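Local coordinates for Glyco_hydro_cc domain-containing protein (Trichoderma gamsii, PDB 6UBD) that probably binds beta-1,3-glucan oligosaccharides, as a member of subgroup VII of glycoside hydrolase family 128, at residues A[86-89]-A[90-94]; A[125-129]-A[130-134]; A[156-160]-A[161-165]; A[246-249]-A[250-254]. All blocks are in the same frame, centred on the assembly; numbering follows the deposited sequence. Where two conformers were deposited one is given.

Contact 1: A[86-89]-A[90-94]; sequences QRLQ and QFEHL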
# COMPACT_ATOMS: atom_id res chain seq x y z
N GLN A 86 7.09 14.01 -12.23
CA GLN A 86 5.96 13.75 -13.18
C GLN A 86 4.66 13.50 -12.36
O GLN A 86 3.59 14.02 -12.70
CB GLN A 86 6.28 12.54 -14.07
CG GLN A 86 7.33 12.84 -15.13
CD GLN A 86 7.70 11.61 -15.93
OE1 GLN A 86 7.21 10.51 -15.65
NE2 GLN A 86 8.66 11.76 -16.84
N ARG A 87 4.76 12.70 -11.30
CA ARG A 87 3.56 12.34 -10.48
C ARG A 87 3.04 13.54 -9.73
O ARG A 87 1.81 13.70 -9.62
CB ARG A 87 3.91 11.18 -9.55
CG ARG A 87 4.20 9.86 -10.27
CD ARG A 87 4.82 8.81 -9.38
NE ARG A 87 5.04 7.58 -10.10
CZ ARG A 87 5.58 6.48 -9.62
NH1 ARG A 87 5.99 6.43 -8.37
NH2 ARG A 87 5.68 5.40 -10.38
N LEU A 88 3.92 14.39 -9.21
CA LEU A 88 3.38 15.61 -8.56
C LEU A 88 2.58 16.48 -9.57
O LEU A 88 1.49 16.98 -9.23
CB LEU A 88 4.52 16.42 -7.92
CG LEU A 88 4.15 17.79 -7.36
CD1 LEU A 88 3.24 17.66 -6.15
CD2 LEU A 88 5.39 18.58 -6.99
N GLN A 89 3.16 16.71 -10.76
CA GLN A 89 2.48 17.51 -11.80
C GLN A 89 1.13 16.85 -12.15
O GLN A 89 0.11 17.58 -12.21
CB GLN A 89 3.38 17.68 -13.02
CG GLN A 89 2.77 18.46 -14.17
CD GLN A 89 3.67 18.56 -15.40
OE1 GLN A 89 4.80 19.07 -15.33
NE2 GLN A 89 3.17 18.07 -16.54
N GLN A 90 1.09 15.52 -12.37
CA GLN A 90 -0.18 14.81 -12.69
C GLN A 90 -1.20 14.98 -11.55
O GLN A 90 -2.36 15.22 -11.83
CB GLN A 90 0.18 13.36 -12.99
CG GLN A 90 -0.99 12.45 -13.35
CD GLN A 90 -0.52 11.00 -13.50
OE1 GLN A 90 0.73 10.73 -13.49
NE2 GLN A 90 -1.48 10.05 -13.53
N PHE A 91 -0.77 14.89 -10.29
CA PHE A 91 -1.67 15.06 -9.10
C PHE A 91 -2.27 16.47 -9.06
O PHE A 91 -3.50 16.60 -8.85
CB PHE A 91 -0.95 14.71 -7.80
CG PHE A 91 -1.86 14.41 -6.64
CD1 PHE A 91 -2.42 15.42 -5.88
CD2 PHE A 91 -2.24 13.10 -6.37
CE1 PHE A 91 -3.32 15.14 -4.86
CE2 PHE A 91 -3.16 12.82 -5.37
CZ PHE A 91 -3.69 13.85 -4.61
N GLU A 92 -1.43 17.47 -9.32
CA GLU A 92 -1.89 18.86 -9.39
C GLU A 92 -2.93 19.07 -10.50
O GLU A 92 -3.80 20.00 -10.34
CB GLU A 92 -0.72 19.86 -9.56
CG GLU A 92 0.26 19.84 -8.39
CD GLU A 92 1.57 20.64 -8.62
OE1 GLU A 92 2.10 20.62 -9.79
OE2 GLU A 92 2.16 21.17 -7.65
N HIS A 93 -2.85 18.30 -11.61
CA HIS A 93 -3.73 18.47 -12.80
C HIS A 93 -4.97 17.56 -12.71
O HIS A 93 -5.78 17.64 -13.66
CB HIS A 93 -2.93 18.20 -14.10
CG HIS A 93 -1.94 19.25 -14.48
ND1 HIS A 93 -2.10 20.59 -14.17
CD2 HIS A 93 -0.79 19.15 -15.18
CE1 HIS A 93 -1.09 21.28 -14.66
NE2 HIS A 93 -0.28 20.42 -15.31
N LEU A 94 -5.19 16.81 -11.63
CA LEU A 94 -6.38 15.91 -11.59
C LEU A 94 -7.65 16.74 -11.78
O LEU A 94 -7.79 17.79 -11.15
CB LEU A 94 -6.47 15.12 -10.28
CG LEU A 94 -5.46 14.01 -10.15
CD1 LEU A 94 -5.43 13.50 -8.73
CD2 LEU A 94 -5.74 12.84 -11.09

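Contact 2: A[125-129]-A[130-134]; sequences SLWNS and LIAPM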
# COMPACT_ATOMS: atom_id res chain seq x y z
N SER A 125 3.18 20.52 4.47
CA SER A 125 2.81 21.53 3.45
C SER A 125 2.12 20.87 2.26
O SER A 125 1.04 21.34 1.78
CB SER A 125 4.03 22.29 2.98
OG SER A 125 3.68 23.29 2.02
N LEU A 126 2.64 19.72 1.81
CA LEU A 126 2.04 18.98 0.66
C LEU A 126 0.69 18.41 1.06
O LEU A 126 -0.27 18.45 0.26
CB LEU A 126 2.98 17.86 0.20
CG LEU A 126 4.28 18.30 -0.47
CD1 LEU A 126 5.33 17.20 -0.36
CD2 LEU A 126 4.01 18.68 -1.94
N TRP A 127 0.60 17.85 2.25
CA TRP A 127 -0.66 17.23 2.72
C TRP A 127 -1.74 18.32 2.76
O TRP A 127 -2.85 18.13 2.18
CB TRP A 127 -0.48 16.59 4.11
CG TRP A 127 -1.71 15.94 4.65
CD1 TRP A 127 -2.74 16.50 5.36
CD2 TRP A 127 -2.09 14.56 4.51
NE1 TRP A 127 -3.73 15.59 5.65
CE2 TRP A 127 -3.30 14.36 5.21
CE3 TRP A 127 -1.44 13.41 3.98
CZ2 TRP A 127 -3.96 13.11 5.24
CZ3 TRP A 127 -2.09 12.16 4.01
CH2 TRP A 127 -3.32 12.02 4.67
N ASN A 128 -1.48 19.46 3.42
CA ASN A 128 -2.52 20.49 3.57
C ASN A 128 -2.84 21.10 2.20
O ASN A 128 -4.02 21.52 1.96
CB ASN A 128 -2.09 21.57 4.58
CG ASN A 128 -2.14 21.10 6.02
OD1 ASN A 128 -2.82 20.09 6.31
ND2 ASN A 128 -1.40 21.81 6.88
N SER A 129 -1.88 21.27 1.29
CA SER A 129 -2.15 21.98 0.00
C SER A 129 -2.91 21.08 -0.98
O SER A 129 -3.75 21.58 -1.75
CB SER A 129 -0.81 22.35 -0.61
OG SER A 129 -0.92 22.93 -1.91
N LEU A 130 -2.55 19.77 -1.05
CA LEU A 130 -3.02 18.83 -2.11
C LEU A 130 -3.90 17.67 -1.63
O LEU A 130 -4.80 17.28 -2.40
CB LEU A 130 -1.82 18.33 -2.90
CG LEU A 130 -1.00 19.36 -3.66
CD1 LEU A 130 0.26 18.79 -4.26
CD2 LEU A 130 -1.82 19.99 -4.76
N ILE A 131 -3.65 17.12 -0.43
CA ILE A 131 -4.39 15.89 -0.03
C ILE A 131 -5.62 16.24 0.80
O ILE A 131 -6.74 15.80 0.45
CB ILE A 131 -3.44 14.93 0.73
CG1 ILE A 131 -2.27 14.53 -0.19
CG2 ILE A 131 -4.25 13.73 1.27
CD1 ILE A 131 -1.23 13.65 0.41
N ALA A 132 -5.49 17.13 1.81
CA ALA A 132 -6.67 17.48 2.63
C ALA A 132 -7.84 18.04 1.80
O ALA A 132 -8.96 17.64 2.09
CB ALA A 132 -6.30 18.38 3.77
N PRO A 133 -7.61 18.87 0.76
CA PRO A 133 -8.78 19.34 0.02
C PRO A 133 -9.55 18.24 -0.70
O PRO A 133 -10.76 18.33 -0.93
CB PRO A 133 -8.14 20.31 -1.00
CG PRO A 133 -6.92 20.80 -0.26
CD PRO A 133 -6.35 19.58 0.41
N MET A 134 -8.86 17.18 -1.14
CA MET A 134 -9.55 15.98 -1.73
C MET A 134 -10.43 15.34 -0.67
O MET A 134 -11.55 14.92 -0.99
CB MET A 134 -8.54 14.96 -2.25
CG MET A 134 -7.76 15.47 -3.42
SD MET A 134 -8.77 15.56 -4.91
CE MET A 134 -7.51 15.57 -6.19

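Contact 3: A[156-160]-A[161-165]; sequences KQFNQ and QQLTK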
# COMPACT_ATOMS: atom_id res chain seq x y z
N LYS A 156 4.84 9.61 13.65
CA LYS A 156 4.48 10.06 15.02
C LYS A 156 4.60 11.59 15.12
O LYS A 156 3.69 12.24 15.71
CB LYS A 156 5.36 9.32 16.04
CG LYS A 156 4.96 9.64 17.46
CD LYS A 156 5.58 8.74 18.45
CE LYS A 156 4.96 7.37 18.31
NZ LYS A 156 5.58 6.39 19.24
N GLN A 157 5.65 12.12 14.50
CA GLN A 157 5.88 13.58 14.49
C GLN A 157 4.85 14.24 13.55
O GLN A 157 4.25 15.29 13.93
CB GLN A 157 7.33 13.81 14.10
CG GLN A 157 7.71 15.30 14.16
CD GLN A 157 7.75 15.82 15.59
OE1 GLN A 157 8.08 15.10 16.53
NE2 GLN A 157 7.45 17.09 15.77
N PHE A 158 4.59 13.67 12.37
CA PHE A 158 3.63 14.24 11.39
C PHE A 158 2.26 14.33 12.06
O PHE A 158 1.54 15.33 11.88
CB PHE A 158 3.63 13.30 10.16
CG PHE A 158 2.69 13.69 9.05
CD1 PHE A 158 2.99 14.70 8.16
CD2 PHE A 158 1.50 13.00 8.85
CE1 PHE A 158 2.14 15.02 7.12
CE2 PHE A 158 0.65 13.30 7.79
CZ PHE A 158 0.96 14.35 6.93
N ASN A 159 1.85 13.30 12.78
CA ASN A 159 0.52 13.21 13.43
C ASN A 159 0.33 14.29 14.50
O ASN A 159 -0.85 14.58 14.82
CB ASN A 159 0.36 11.84 14.07
CG ASN A 159 -1.01 11.59 14.66
OD1 ASN A 159 -2.00 11.71 13.92
ND2 ASN A 159 -1.08 11.14 15.91
N GLN A 160 1.40 14.87 15.02
CA GLN A 160 1.34 15.93 16.05
C GLN A 160 1.29 17.31 15.39
O GLN A 160 1.19 18.35 16.14
CB GLN A 160 2.48 15.85 17.07
CG GLN A 160 2.36 14.69 18.05
CD GLN A 160 1.06 14.68 18.82
OE1 GLN A 160 0.69 15.65 19.49
NE2 GLN A 160 0.43 13.51 18.77
N GLN A 161 1.31 17.45 14.09
CA GLN A 161 1.32 18.75 13.40
C GLN A 161 -0.10 19.21 13.12
O GLN A 161 -1.09 18.45 13.23
CB GLN A 161 2.08 18.59 12.09
CG GLN A 161 3.49 18.09 12.27
CD GLN A 161 4.27 18.86 13.30
OE1 GLN A 161 4.82 18.24 14.25
NE2 GLN A 161 4.32 20.16 13.21
N GLN A 162 -0.25 20.45 12.67
CA GLN A 162 -1.55 21.07 12.32
C GLN A 162 -1.91 20.64 10.89
O GLN A 162 -1.32 21.17 9.93
CB GLN A 162 -1.50 22.57 12.55
CG GLN A 162 -2.78 23.29 12.16
CD GLN A 162 -2.82 24.76 12.55
OE1 GLN A 162 -1.79 25.40 12.82
NE2 GLN A 162 -4.01 25.28 12.61
N LEU A 163 -2.78 19.66 10.78
CA LEU A 163 -3.27 19.15 9.49
C LEU A 163 -4.69 19.68 9.33
O LEU A 163 -5.49 19.52 10.24
CB LEU A 163 -3.20 17.62 9.42
CG LEU A 163 -1.85 16.97 9.68
CD1 LEU A 163 -1.92 15.47 9.58
CD2 LEU A 163 -0.79 17.49 8.72
N THR A 164 -5.04 20.15 8.16
CA THR A 164 -6.40 20.71 7.97
C THR A 164 -7.48 19.64 8.09
O THR A 164 -8.60 19.89 8.59
CB THR A 164 -6.44 21.59 6.71
OG1 THR A 164 -6.15 20.90 5.52
CG2 THR A 164 -5.39 22.66 6.80
N LYS A 165 -7.15 18.44 7.66
CA LYS A 165 -7.91 17.17 7.86
C LYS A 165 -6.90 16.05 8.09
O LYS A 165 -5.93 16.03 7.36
CB LYS A 165 -8.83 16.95 6.66
CG LYS A 165 -9.96 15.99 7.00
CD LYS A 165 -10.95 15.68 5.92
CE LYS A 165 -12.04 14.76 6.50
NZ LYS A 165 -13.11 14.47 5.55
O HOH W 1 -2.93 16.31 13.20

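Contact 4: A[246-249]-A[250-254]; sequences LGLG and SVWPP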
# COMPACT_ATOMS: atom_id res chain seq x y z
N LEU A 246 10.43 -3.63 -7.52
CA LEU A 246 11.75 -4.22 -7.73
C LEU A 246 12.54 -4.18 -6.42
O LEU A 246 12.10 -3.61 -5.38
CB LEU A 246 12.45 -3.50 -8.88
CG LEU A 246 11.78 -3.59 -10.25
CD1 LEU A 246 12.66 -2.96 -11.33
CD2 LEU A 246 11.44 -5.04 -10.63
N GLY A 247 13.64 -4.90 -6.41
CA GLY A 247 14.48 -5.02 -5.21
C GLY A 247 14.05 -6.13 -4.28
O GLY A 247 14.52 -6.14 -3.13
N LEU A 248 13.13 -6.99 -4.70
CA LEU A 248 12.60 -8.08 -3.82
C LEU A 248 13.07 -9.47 -4.30
O LEU A 248 12.49 -10.51 -3.92
CB LEU A 248 11.07 -8.01 -3.68
CG LEU A 248 10.59 -6.75 -2.97
CD1 LEU A 248 9.10 -6.59 -3.14
CD2 LEU A 248 10.96 -6.75 -1.50
N GLY A 249 14.16 -9.53 -5.07
CA GLY A 249 14.73 -10.81 -5.50
C GLY A 249 13.97 -11.46 -6.66
O GLY A 249 13.06 -10.80 -7.25
N SER A 250 14.39 -12.66 -7.03
CA SER A 250 13.87 -13.33 -8.23
C SER A 250 12.67 -14.25 -7.93
O SER A 250 11.99 -14.68 -8.89
CB SER A 250 14.96 -14.09 -8.92
OG SER A 250 15.32 -15.23 -8.16
N VAL A 251 12.41 -14.56 -6.65
CA VAL A 251 11.38 -15.56 -6.27
C VAL A 251 10.04 -14.88 -5.90
O VAL A 251 8.97 -15.40 -6.35
CB VAL A 251 11.93 -16.46 -5.14
CG1 VAL A 251 10.97 -17.59 -4.86
CG2 VAL A 251 13.31 -17.03 -5.51
N TRP A 252 10.07 -13.76 -5.20
CA TRP A 252 8.84 -13.02 -4.84
C TRP A 252 8.05 -12.53 -6.06
O TRP A 252 6.80 -12.50 -5.99
CB TRP A 252 9.23 -11.84 -3.89
CG TRP A 252 8.02 -11.10 -3.43
CD1 TRP A 252 7.52 -9.92 -3.95
CD2 TRP A 252 7.05 -11.53 -2.47
NE1 TRP A 252 6.32 -9.65 -3.39
CE2 TRP A 252 5.96 -10.63 -2.50
CE3 TRP A 252 6.96 -12.64 -1.62
CZ2 TRP A 252 4.85 -10.79 -1.68
CZ3 TRP A 252 5.86 -12.82 -0.82
CH2 TRP A 252 4.79 -11.90 -0.86
N PRO A 253 8.67 -12.11 -7.18
CA PRO A 253 7.85 -11.54 -8.28
C PRO A 253 6.69 -12.45 -8.66
O PRO A 253 6.88 -13.66 -8.83
CB PRO A 253 8.83 -11.38 -9.46
CG PRO A 253 10.10 -11.10 -8.76
CD PRO A 253 10.11 -11.98 -7.50
N PRO A 254 5.44 -11.90 -8.82
CA PRO A 254 4.28 -12.77 -9.05
C PRO A 254 4.15 -13.24 -10.51
O PRO A 254 3.20 -14.04 -10.73
CB PRO A 254 3.13 -11.87 -8.61
CG PRO A 254 3.63 -10.48 -8.93
CD PRO A 254 5.10 -10.49 -8.56
O HOH W 2 12.68 -13.26 -3.99

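Contact 1: A[86-89]-A[90-94]
Leu-88 and Glu-92 stand one turn apart near the C-terminal end of helix 82-92, the helix of the beta-alpha-beta unit that carries strand 69-73 over to strand 100-102. Regular backbone bonding makes up the tight part. Gln-90 N donates to Gln-86 O, Phe-91 N to Arg-87 O, and Glu-92 N to Leu-88 O, all at 2.9 to 3.0 Å. The next bond, from His-93 N to Gln-89 O at 3.1 Å, is weak, bent to 133°. Phe-91 is the buried residue: with CG anti to the backbone N (chi1 -161°) its ring swings clear of the preceding turn and packs on Pro-58 and on Leu-130 of helix 120-136. Leu-94 CD1 lies 4.0 Å above one face of this ring, toward its rim. An aromatic suits this place because a flat, apolar group can fill the seam beside a second helix, and Leu-88 rests on the same Leu-130. Arg-87 leads off to a cation-pi contact with Trp-75.

The solvent side is looser and polar. The carboxylate of Glu-92 comes back along its own helix, OE2 reaching 3.9 Å from Leu-88 CG, a van der Waals contact between the carboxylate and an aliphatic CH. Gln-89 and His-93, both exposed and hydrophilic as a surface position asks, do not stack: the amide and imidazole planes are 60° apart, and the aliphatic part of the glutamine makes the touch, Gln-89 CG lying 3.8 Å from His-93 CD2.

Contact 2: A[125-129]-A[130-134]
Ile-131 lies against the indole of Trp-127 one turn along helix 120-136, which joins strand 100-102 to strand 140-142 as the helix of a beta-alpha-beta unit and makes a wider pi-type turn here. Trp-127 O takes two hydrogens, from Ile-131 N at 2.9 Å and from Ala-132 N at 2.8 Å, and the two donors arrive from opposite faces of its carbonyl plane. The short segments 125-129 and 130-134 run at 30° to each other across this irregularity.

Followed outward, the isoleucine meets the indole with CB, CG2 and CD1, CG1 serving as the link to the last. CB sits 4.0 Å from Trp-127 CD2. CG2, held anti to the backbone N while CG1 is anti to the carbonyl carbon (chi1 -60°), stands over the six-membered ring, 3.7 Å from its centroid and only 5° off the normal, a CH-pi contact. CD1, at the tip, comes to 3.6 Å from Trp-127 CE3. A beta-branched residue suits the site because both branches reach the same ring. The ring is also held by its polar end, NE1 donating to Lys-165 O, while Asn-128 OD1 accepts from Thr-164 N. Replacing the tryptophan by an alanine would probably open a gap beneath Ile-131 CG2 and leave Lys-165 O without its donor.

Leu-130 packs on Leu-88 and Phe-91 of helix 82-92. Pro-133, having no N-H, cannot continue the bonding, and the helix kinks: its ring carbon CD lies 3.4 Å from Asn-128 O, a carbon-to-oxygen contact in place of an N-H bond.

Contact 3: A[156-160]-A[161-165]
Gln-157 and Gln-161 meet through their amides where helix 154-159 ends and the chain turns out into a loop. Gln-157 NE2 gives a weak hydrogen bond to Gln-161 OE1 at 3.2 Å, bent to 127°, with the two amide planes 32° apart. The same OE1 lies 3.0 Å from Gln-157 O, an approach of two acceptors that should be mildly unfavourable. Gln-161 gets there because its chain is bent at chi2 (-49°), folding the amide back over the last turn. With a leucine in its place, Gln-157 NE2 would probably lose this acceptor and its amide would be freer to turn.

Behind the side chains stands the backbone. Gln-161 N donates to Phe-158 O at 3.1 Å from above the carbonyl plane, and Gln-160 N to Gln-157 O at 3.1 Å, so the helix closes in bonds spanning three residues instead of four. A water donates to Asn-159 O and, at 2.8 Å, to Gln-161 O, linking the two sides of the turn. Further on, Leu-163 sets both methyls on one side of the Phe-158 ring: CD1 is 3.8 Å from Phe-158 CE2, and CD2 lies over the face. Branched leucine suits a flat ring, giving it two methyls.

Phe-158 meets the ring of Trp-154 and packs on Pro-144 and Trp-167. Toward helix 120-136, Phe-158 and Gln-161 touch Val-124, and Gln-162 O accepts from Asn-128 ND2. On another flank, Asn-159 touches Tyr-193 of helix 179-193, so the turn is bordered by two helices before the chain goes on to strand 170-176.

Contact 4: A[246-249]-A[250-254]
Leu-248 and Trp-252 are brought within 6.3 Å, CA to CA, by a turn that swings through Gly-249 at positive phi (78°) and then takes helical angles at 250-252 without the regular helical bonds. Glycine suits the bend, since a CB there would lie only 2.9 Å from Ser-250 N. A water bridges the two arms of the turn: it donates to Leu-248 O at 2.8 Å and accepts from Trp-252 N at 2.9 Å. The two side chains themselves run side by side, pointing the same way, with Leu-248 CD1 3.8 Å from Trp-252 CD1. Both are buried against strand 197-206, where each touches Ala-203. The indole also stacks on Tyr-242, and its NE1 donates to Thr-243 O, so its rotation is fixed at both the ring and the nitrogen. Pro-253 brings its ring carbon CD to 3.2 Å from Gly-249 O.

This loop leads from strand 237-243 toward helix 263-273. Its chemistry is divided: apolar packing and the outside bonds of the tryptophan hold the buried side, whereas the turn is closed by water, so its position probably depends more on Leu-248 and Trp-252 than on bonds between 246-249 and 250-254.

How the contacts relate
Contacts 1 and 3 lie at the surface, contacts 2 and 4 are partly buried. The first three form a connected patch: contact 1 touches contact 2 through leucine, phenylalanine and methionine packing between helices 82-92 and 120-136, whereas contact 2 joins contact 3 chiefly by polar bonds from helix 120-136 to the loop after helix 154-159. Contact 4 stands apart, about 33 Å centre to centre from contact 2 and across the chain's centre from it. Bonding follows place: regular helix in contact 1, a pi-type turn with a proline kink in contact 2, tighter turns and a bridging water in contact 3, and water with apolar packing in contact 4.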